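Local coordinates for protein peptidoglycan D,D-transpeptidase MrdA (Pseudomonas aeruginosa, PDB 7KIS) that probably cross-links the peptide side chains of cell-wall peptidoglycan as a penicillin-binding serine D,D-transpeptidase, at residues 570-583 with 595-607. Residues are numbered along the deposited sequence; the frame is centred on the assembly and turned at random.
Sequences GFAPANNPQIAVAV and AAPVVKQVMDAWL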
ATOM      1  N   GLY A 570      -5.201   1.634  -9.019  1.00 28.01           N
ATOM      2  CA  GLY A 570      -6.513   1.956  -9.545  1.00 27.62           C
ATOM      3  C   GLY A 570      -7.640   1.850  -8.539  1.00 32.87           C
ATOM      4  O   GLY A 570      -7.565   1.060  -7.593  1.00 27.97           O
ATOM      5  N   PHE A 571      -8.691   2.642  -8.733  1.00 29.99           N
ATOM      6  CA  PHE A 571      -9.888   2.563  -7.913  1.00 30.37           C
ATOM      7  C   PHE A 571     -11.113   2.338  -8.792  1.00 31.22           C
ATOM      8  O   PHE A 571     -11.122   2.670  -9.980  1.00 30.13           O
ATOM      9  CB  PHE A 571     -10.071   3.821  -7.047  1.00 32.33           C
ATOM     10  CG  PHE A 571     -10.099   5.110  -7.821  1.00 36.68           C
ATOM     11  CD1 PHE A 571     -11.303   5.659  -8.234  1.00 38.60           C
ATOM     12  CD2 PHE A 571      -8.926   5.789  -8.108  1.00 38.19           C
ATOM     13  CE1 PHE A 571     -11.333   6.851  -8.935  1.00 36.76           C
ATOM     14  CE2 PHE A 571      -8.951   6.980  -8.809  1.00 44.17           C
ATOM     15  CZ  PHE A 571     -10.156   7.512  -9.221  1.00 36.37           C
ATOM     16  N   ALA A 572     -12.151   1.759  -8.190  1.00 26.94           N
ATOM     17  CA  ALA A 572     -13.349   1.385  -8.928  1.00 31.53           C
ATOM     18  C   ALA A 572     -14.512   1.257  -7.956  1.00 33.70           C
ATOM     19  O   ALA A 572     -14.295   0.961  -6.776  1.00 27.79           O
ATOM     20  CB  ALA A 572     -13.138   0.068  -9.688  1.00 29.90           C
ATOM     21  N   PRO A 573     -15.755   1.511  -8.403  1.00 29.27           N
ATOM     22  CA  PRO A 573     -16.092   2.111  -9.700  1.00 30.15           C
ATOM     23  C   PRO A 573     -15.619   3.560  -9.763  1.00 35.43           C
ATOM     24  O   PRO A 573     -15.612   4.240  -8.738  1.00 40.65           O
ATOM     25  CB  PRO A 573     -17.619   2.013  -9.749  1.00 34.00           C
ATOM     26  CG  PRO A 573     -17.954   0.897  -8.815  1.00 24.90           C
ATOM     27  CD  PRO A 573     -16.953   1.014  -7.708  1.00 25.97           C
ATOM     28  N   ALA A 574     -15.219   4.012 -10.954  1.00 33.81           N
ATOM     29  CA  ALA A 574     -14.587   5.323 -11.075  1.00 35.51           C
ATOM     30  C   ALA A 574     -15.512   6.446 -10.623  1.00 39.50           C
ATOM     31  O   ALA A 574     -15.053   7.439 -10.046  1.00 30.99           O
ATOM     32  CB  ALA A 574     -14.131   5.550 -12.515  1.00 41.51           C
ATOM     33  N   ASN A 575     -16.814   6.312 -10.865  1.00 44.92           N
ATOM     34  CA  ASN A 575     -17.757   7.361 -10.498  1.00 43.07           C
ATOM     35  C   ASN A 575     -18.282   7.232  -9.073  1.00 36.79           C
ATOM     36  O   ASN A 575     -18.870   8.191  -8.561  1.00 42.43           O
ATOM     37  CB  ASN A 575     -18.925   7.387 -11.488  1.00 46.02           C
ATOM     38  CG  ASN A 575     -18.578   8.117 -12.775  1.00 49.60           C
ATOM     39  OD1 ASN A 575     -17.405   8.256 -13.127  1.00 38.48           O
ATOM     40  ND2 ASN A 575     -19.598   8.587 -13.483  1.00 53.36           N
ATOM     41  N   ASN A 576     -18.093   6.083  -8.427  1.00 33.24           N
ATOM     42  CA  ASN A 576     -18.445   5.911  -7.015  1.00 38.72           C
ATOM     43  C   ASN A 576     -17.418   4.984  -6.386  1.00 34.98           C
ATOM     44  O   ASN A 576     -17.633   3.771  -6.266  1.00 33.24           O
ATOM     45  CB  ASN A 576     -19.872   5.381  -6.840  1.00 40.77           C
ATOM     46  CG  ASN A 576     -20.166   4.161  -7.694  1.00 51.81           C
ATOM     47  OD1 ASN A 576     -20.206   3.037  -7.194  1.00 47.75           O
ATOM     48  ND2 ASN A 576     -20.394   4.379  -8.985  1.00 49.09           N
ATOM     49  N   PRO A 577     -16.278   5.529  -5.963  1.00 34.14           N
ATOM     50  CA  PRO A 577     -15.158   4.688  -5.509  1.00 31.69           C
ATOM     51  C   PRO A 577     -15.512   3.829  -4.306  1.00 32.02           C
ATOM     52  O   PRO A 577     -15.924   4.330  -3.256  1.00 31.68           O
ATOM     53  CB  PRO A 577     -14.070   5.712  -5.168  1.00 31.48           C
ATOM     54  CG  PRO A 577     -14.422   6.922  -5.965  1.00 38.37           C
ATOM     55  CD  PRO A 577     -15.919   6.956  -5.994  1.00 35.91           C
ATOM     56  N   GLN A 578     -15.349   2.515  -4.474  1.00 31.36           N
ATOM     57  CA  GLN A 578     -15.551   1.546  -3.409  1.00 27.70           C
ATOM     58  C   GLN A 578     -14.317   0.712  -3.099  1.00 31.36           C
ATOM     59  O   GLN A 578     -14.271   0.089  -2.033  1.00 32.12           O
ATOM     60  CB  GLN A 578     -16.714   0.601  -3.751  1.00 29.92           C
ATOM     61  CG  GLN A 578     -18.088   1.252  -3.662  1.00 36.58           C
ATOM     62  CD  GLN A 578     -18.532   1.484  -2.229  1.00 45.03           C
ATOM     63  OE1 GLN A 578     -18.111   0.776  -1.312  1.00 40.72           O
ATOM     64  NE2 GLN A 578     -19.388   2.480  -2.027  1.00 34.78           N
ATOM     65  N   ILE A 579     -13.323   0.683  -3.985  1.00 27.77           N
ATOM     66  CA  ILE A 579     -12.118  -0.116  -3.789  1.00 25.04           C
ATOM     67  C   ILE A 579     -10.946   0.630  -4.407  1.00 23.43           C
ATOM     68  O   ILE A 579     -11.080   1.248  -5.465  1.00 18.51           O
ATOM     69  CB  ILE A 579     -12.271  -1.529  -4.403  1.00 23.50           C
ATOM     70  CG1 ILE A 579     -10.994  -2.352  -4.224  1.00 21.36           C
ATOM     71  CG2 ILE A 579     -12.618  -1.450  -5.884  1.00 29.07           C
ATOM     72  CD1 ILE A 579     -10.939  -3.124  -2.933  1.00 27.92           C
ATOM     73  N   ALA A 580      -9.799   0.590  -3.730  1.00 24.84           N
ATOM     74  CA  ALA A 580      -8.550   1.142  -4.244  1.00 23.40           C
ATOM     75  C   ALA A 580      -7.454   0.103  -4.064  1.00 29.07           C
ATOM     76  O   ALA A 580      -7.241  -0.387  -2.951  1.00 36.34           O
ATOM     77  CB  ALA A 580      -8.178   2.445  -3.530  1.00 21.74           C
ATOM     78  N   VAL A 581      -6.761  -0.231  -5.153  1.00 29.74           N
ATOM     79  CA  VAL A 581      -5.801  -1.329  -5.170  1.00 21.94           C
ATOM     80  C   VAL A 581      -4.473  -0.830  -5.721  1.00 26.47           C
ATOM     81  O   VAL A 581      -4.439  -0.050  -6.680  1.00 29.48           O
ATOM     82  CB  VAL A 581      -6.315  -2.523  -6.002  1.00 25.98           C
ATOM     83  CG1 VAL A 581      -5.370  -3.709  -5.882  1.00 29.84           C
ATOM     84  CG2 VAL A 581      -7.714  -2.919  -5.568  1.00 25.46           C
ATOM     85  N   ALA A 582      -3.379  -1.284  -5.112  1.00 35.98           N
ATOM     86  CA  ALA A 582      -2.032  -1.087  -5.634  1.00 29.72           C
ATOM     87  C   ALA A 582      -1.340  -2.439  -5.682  1.00 29.62           C
ATOM     88  O   ALA A 582      -1.326  -3.166  -4.684  1.00 31.50           O
ATOM     89  CB  ALA A 582      -1.230  -0.106  -4.775  1.00 25.45           C
ATOM     90  N   VAL A 583      -0.779  -2.783  -6.840  1.00 30.20           N
ATOM     91  CA  VAL A 583      -0.173  -4.091  -7.067  1.00 33.50           C
ATOM     92  C   VAL A 583       1.256  -3.910  -7.558  1.00 26.96           C
ATOM     93  O   VAL A 583       1.512  -3.119  -8.472  1.00 31.32           O
ATOM     94  CB  VAL A 583      -0.989  -4.934  -8.063  1.00 34.77           C
ATOM     95  CG1 VAL A 583      -0.364  -6.309  -8.222  1.00 26.86           C
ATOM     96  CG2 VAL A 583      -2.418  -5.073  -7.565  1.00 33.86           C
ATOM     97  N   ALA A 595       0.420  -6.566 -14.315  1.00 28.72           N
ATOM     98  CA  ALA A 595      -0.018  -5.890 -13.097  1.00 26.26           C
ATOM     99  C   ALA A 595      -1.448  -5.382 -13.221  1.00 27.64           C
ATOM    100  O   ALA A 595      -2.170  -5.315 -12.220  1.00 29.96           O
ATOM    101  CB  ALA A 595       0.930  -4.737 -12.765  1.00 24.03           C
ATOM    102  N   ALA A 596      -1.876  -5.022 -14.434  1.00 28.42           N
ATOM    103  CA  ALA A 596      -3.245  -4.536 -14.606  1.00 28.67           C
ATOM    104  C   ALA A 596      -4.278  -5.644 -14.425  1.00 26.17           C
ATOM    105  O   ALA A 596      -5.267  -5.421 -13.705  1.00 27.93           O
ATOM    106  CB  ALA A 596      -3.387  -3.840 -15.963  1.00 31.28           C
ATOM    107  N   PRO A 597      -4.137  -6.830 -15.030  1.00 29.29           N
ATOM    108  CA  PRO A 597      -5.134  -7.888 -14.786  1.00 27.53           C
ATOM    109  C   PRO A 597      -5.213  -8.343 -13.338  1.00 30.12           C
ATOM    110  O   PRO A 597      -6.258  -8.864 -12.930  1.00 32.29           O
ATOM    111  CB  PRO A 597      -4.673  -9.029 -15.704  1.00 24.93           C
ATOM    112  CG  PRO A 597      -3.854  -8.371 -16.748  1.00 22.62           C
ATOM    113  CD  PRO A 597      -3.162  -7.245 -16.057  1.00 23.55           C
ATOM    114  N   VAL A 598      -4.150  -8.169 -12.547  1.00 23.90           N
ATOM    115  CA  VAL A 598      -4.209  -8.574 -11.145  1.00 26.45           C
ATOM    116  C   VAL A 598      -5.114  -7.632 -10.357  1.00 29.77           C
ATOM    117  O   VAL A 598      -5.903  -8.073  -9.512  1.00 31.62           O
ATOM    118  CB  VAL A 598      -2.794  -8.647 -10.547  1.00 30.19           C
ATOM    119  CG1 VAL A 598      -2.863  -8.987  -9.070  1.00 29.12           C
ATOM    120  CG2 VAL A 598      -1.970  -9.690 -11.282  1.00 26.40           C
ATOM    121  N   VAL A 599      -5.003  -6.325 -10.607  1.00 23.04           N
ATOM    122  CA  VAL A 599      -5.907  -5.368  -9.972  1.00 26.74           C
ATOM    123  C   VAL A 599      -7.348  -5.720 -10.294  1.00 29.91           C
ATOM    124  O   VAL A 599      -8.217  -5.732  -9.412  1.00 27.85           O
ATOM    125  CB  VAL A 599      -5.576  -3.932 -10.416  1.00 30.42           C
ATOM    126  CG1 VAL A 599      -6.433  -2.936  -9.648  1.00 28.08           C
ATOM    127  CG2 VAL A 599      -4.111  -3.650 -10.212  1.00 33.43           C
ATOM    128  N   LYS A 600      -7.621  -6.020 -11.563  1.00 24.79           N
ATOM    129  CA  LYS A 600      -8.990  -6.268 -11.984  1.00 26.61           C
ATOM    130  C   LYS A 600      -9.544  -7.541 -11.363  1.00 20.88           C
ATOM    131  O   LYS A 600     -10.752  -7.631 -11.125  1.00 26.14           O
ATOM    132  CB  LYS A 600      -9.048  -6.337 -13.510  1.00 29.61           C
ATOM    133  CG  LYS A 600     -10.415  -6.067 -14.092  1.00 20.60           C
ATOM    134  CD  LYS A 600     -11.141  -7.364 -14.381  1.00 24.83           C
ATOM    135  CE  LYS A 600     -12.510  -7.094 -14.964  1.00 33.77           C
ATOM    136  NZ  LYS A 600     -13.235  -8.357 -15.277  1.00 21.10           N
ATOM    137  N   GLN A 601      -8.688  -8.527 -11.089  1.00 20.73           N
ATOM    138  CA  GLN A 601      -9.151  -9.719 -10.386  1.00 26.47           C
ATOM    139  C   GLN A 601      -9.439  -9.419  -8.919  1.00 30.73           C
ATOM    140  O   GLN A 601     -10.433  -9.899  -8.364  1.00 29.84           O
ATOM    141  CB  GLN A 601      -8.128 -10.846 -10.515  1.00 26.98           C
ATOM    142  CG  GLN A 601      -8.451 -11.831 -11.629  1.00 39.03           C
ATOM    143  CD  GLN A 601      -7.640 -13.107 -11.537  1.00 44.52           C
ATOM    144  OE1 GLN A 601      -7.105 -13.442 -10.480  1.00 42.05           O
ATOM    145  NE2 GLN A 601      -7.546 -13.830 -12.648  1.00 43.22           N
ATOM    146  N   VAL A 602      -8.574  -8.631  -8.276  1.00 23.95           N
ATOM    147  CA  VAL A 602      -8.830  -8.210  -6.901  1.00 26.72           C
ATOM    148  C   VAL A 602     -10.061  -7.314  -6.833  1.00 24.48           C
ATOM    149  O   VAL A 602     -10.909  -7.468  -5.947  1.00 22.01           O
ATOM    150  CB  VAL A 602      -7.586  -7.511  -6.322  1.00 31.87           C
ATOM    151  CG1 VAL A 602      -7.888  -6.933  -4.949  1.00 18.09           C
ATOM    152  CG2 VAL A 602      -6.415  -8.480  -6.257  1.00 20.05           C
ATOM    153  N   MET A 603     -10.181  -6.365  -7.767  1.00 27.81           N
ATOM    154  CA  MET A 603     -11.355  -5.499  -7.788  1.00 28.53           C
ATOM    155  C   MET A 603     -12.621  -6.274  -8.132  1.00 22.16           C
ATOM    156  O   MET A 603     -13.705  -5.935  -7.642  1.00 29.30           O
ATOM    157  CB  MET A 603     -11.143  -4.346  -8.770  1.00 24.23           C
ATOM    158  CG  MET A 603     -10.213  -3.255  -8.250  1.00 33.46           C
ATOM    159  SD  MET A 603      -9.990  -1.885  -9.406  1.00 30.45           S
ATOM    160  CE  MET A 603      -9.905  -2.770 -10.955  1.00 24.65           C
ATOM    161  N   ASP A 604     -12.510  -7.306  -8.973  1.00 22.44           N
ATOM    162  CA  ASP A 604     -13.679  -8.108  -9.325  1.00 25.85           C
ATOM    163  C   ASP A 604     -14.239  -8.822  -8.102  1.00 29.42           C
ATOM    164  O   ASP A 604     -15.453  -8.826  -7.871  1.00 38.90           O
ATOM    165  CB  ASP A 604     -13.319  -9.122 -10.412  1.00 26.24           C
ATOM    166  CG  ASP A 604     -13.710  -8.656 -11.801  1.00 25.32           C
ATOM    167  OD1 ASP A 604     -14.160  -7.501 -11.940  1.00 26.84           O
ATOM    168  OD2 ASP A 604     -13.566  -9.449 -12.755  1.00 20.64           O
ATOM    169  N   ALA A 605     -13.359  -9.436  -7.305  1.00 24.47           N
ATOM    170  CA  ALA A 605     -13.808 -10.211  -6.153  1.00 22.74           C
ATOM    171  C   ALA A 605     -14.552  -9.349  -5.140  1.00 27.31           C
ATOM    172  O   ALA A 605     -15.406  -9.857  -4.405  1.00 30.43           O
ATOM    173  CB  ALA A 605     -12.615 -10.899  -5.489  1.00 27.08           C
ATOM    174  N   TRP A 606     -14.244  -8.053  -5.082  1.00 33.43           N
ATOM    175  CA  TRP A 606     -14.901  -7.157  -4.138  1.00 33.08           C
ATOM    176  C   TRP A 606     -16.201  -6.575  -4.677  1.00 30.27           C
ATOM    177  O   TRP A 606     -17.114  -6.295  -3.891  1.00 32.25           O
ATOM    178  CB  TRP A 606     -13.954  -6.017  -3.750  1.00 26.99           C
ATOM    179  CG  TRP A 606     -14.464  -5.161  -2.629  1.00 36.14           C
ATOM    180  CD1 TRP A 606     -14.988  -3.905  -2.728  1.00 34.30           C
ATOM    181  CD2 TRP A 606     -14.497  -5.500  -1.237  1.00 44.38           C
ATOM    182  NE1 TRP A 606     -15.347  -3.441  -1.486  1.00 35.47           N
ATOM    183  CE2 TRP A 606     -15.055  -4.401  -0.553  1.00 36.99           C
ATOM    184  CE3 TRP A 606     -14.108  -6.624  -0.502  1.00 36.85           C
ATOM    185  CZ2 TRP A 606     -15.236  -4.395   0.828  1.00 29.66           C
ATOM    186  CZ3 TRP A 606     -14.289  -6.616   0.869  1.00 30.34           C
ATOM    187  CH2 TRP A 606     -14.846  -5.509   1.521  1.00 30.41           C
ATOM    188  N   LEU A 607     -16.312  -6.392  -5.994  1.00 28.14           N
ATOM    189  CA  LEU A 607     -17.459  -5.707  -6.581  1.00 38.46           C
ATOM    190  C   LEU A 607     -18.448  -6.642  -7.256  1.00 37.08           C
ATOM    191  O   LEU A 607     -19.636  -6.314  -7.335  1.00 29.07           O
ATOM    192  CB  LEU A 607     -16.993  -4.677  -7.616  1.00 30.56           C
ATOM    193  CG  LEU A 607     -16.724  -3.236  -7.180  1.00 29.63           C
ATOM    194  CD1 LEU A 607     -15.877  -3.177  -5.921  1.00 24.85           C
ATOM    195  CD2 LEU A 607     -16.054  -2.469  -8.309  1.00 36.20           C
TER
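Val581 and Val599 meet flank to flank, each running past the other in the opposite direction, with Val581 CB 3.7 Å from Val599 CG1. This pair lies midway along strand 579-583, whose direction makes an angle of 144° with helix 595-607; the two axes approach to 8.4 Å, a distance spanned by apolar side chains. In Val581, CG1, anti to the backbone N (chi1 -174°), lies against Val599, CG2 reaches Met603 CG at 3.7 Å, and both branches touch Val602 CG1. The other branch of Val599, CG2, packs against Val583 CG2, while Val583 CG1 turns to Val598 CG1 at 3.8 Å.

The Met603 side chain spans both strands from above the sheet face. Its CG touches Ile579 CG2 as well as Val581, and its sulfur reaches the neighbouring strand, with SD 3.7 Å from Ala572 CB. Ile579 in turn serves several helix residues: CG2 meets Leu607 CD1 at 3.7 Å, and CD1 lies over one face of the Trp606 indole, 4.1 Å from CG. Leu607 also extends CD2 tip to tip against the Pro573 ring, 3.6 Å from CD, beside the cis peptide bond that precedes this proline. Here the hairpin carries a classic beta bulge, since the amides of Gln578 and Ile579 both bond to Ala572 O.

The arrangement is helix 591-607, the C-terminal helix of the penicillin-recognising transpeptidase domain, packed along one face of its central antiparallel sheet. Helix 253-263 packs beside it through Val598 and Trp606, and the Lys600-Asp604 salt bridge is tied to Thr530 and Tyr533. On the sheet's other face, helix 459-470 receives Phe571 and Ala582, while strands 268-273 and 536-541 flank the hairpin.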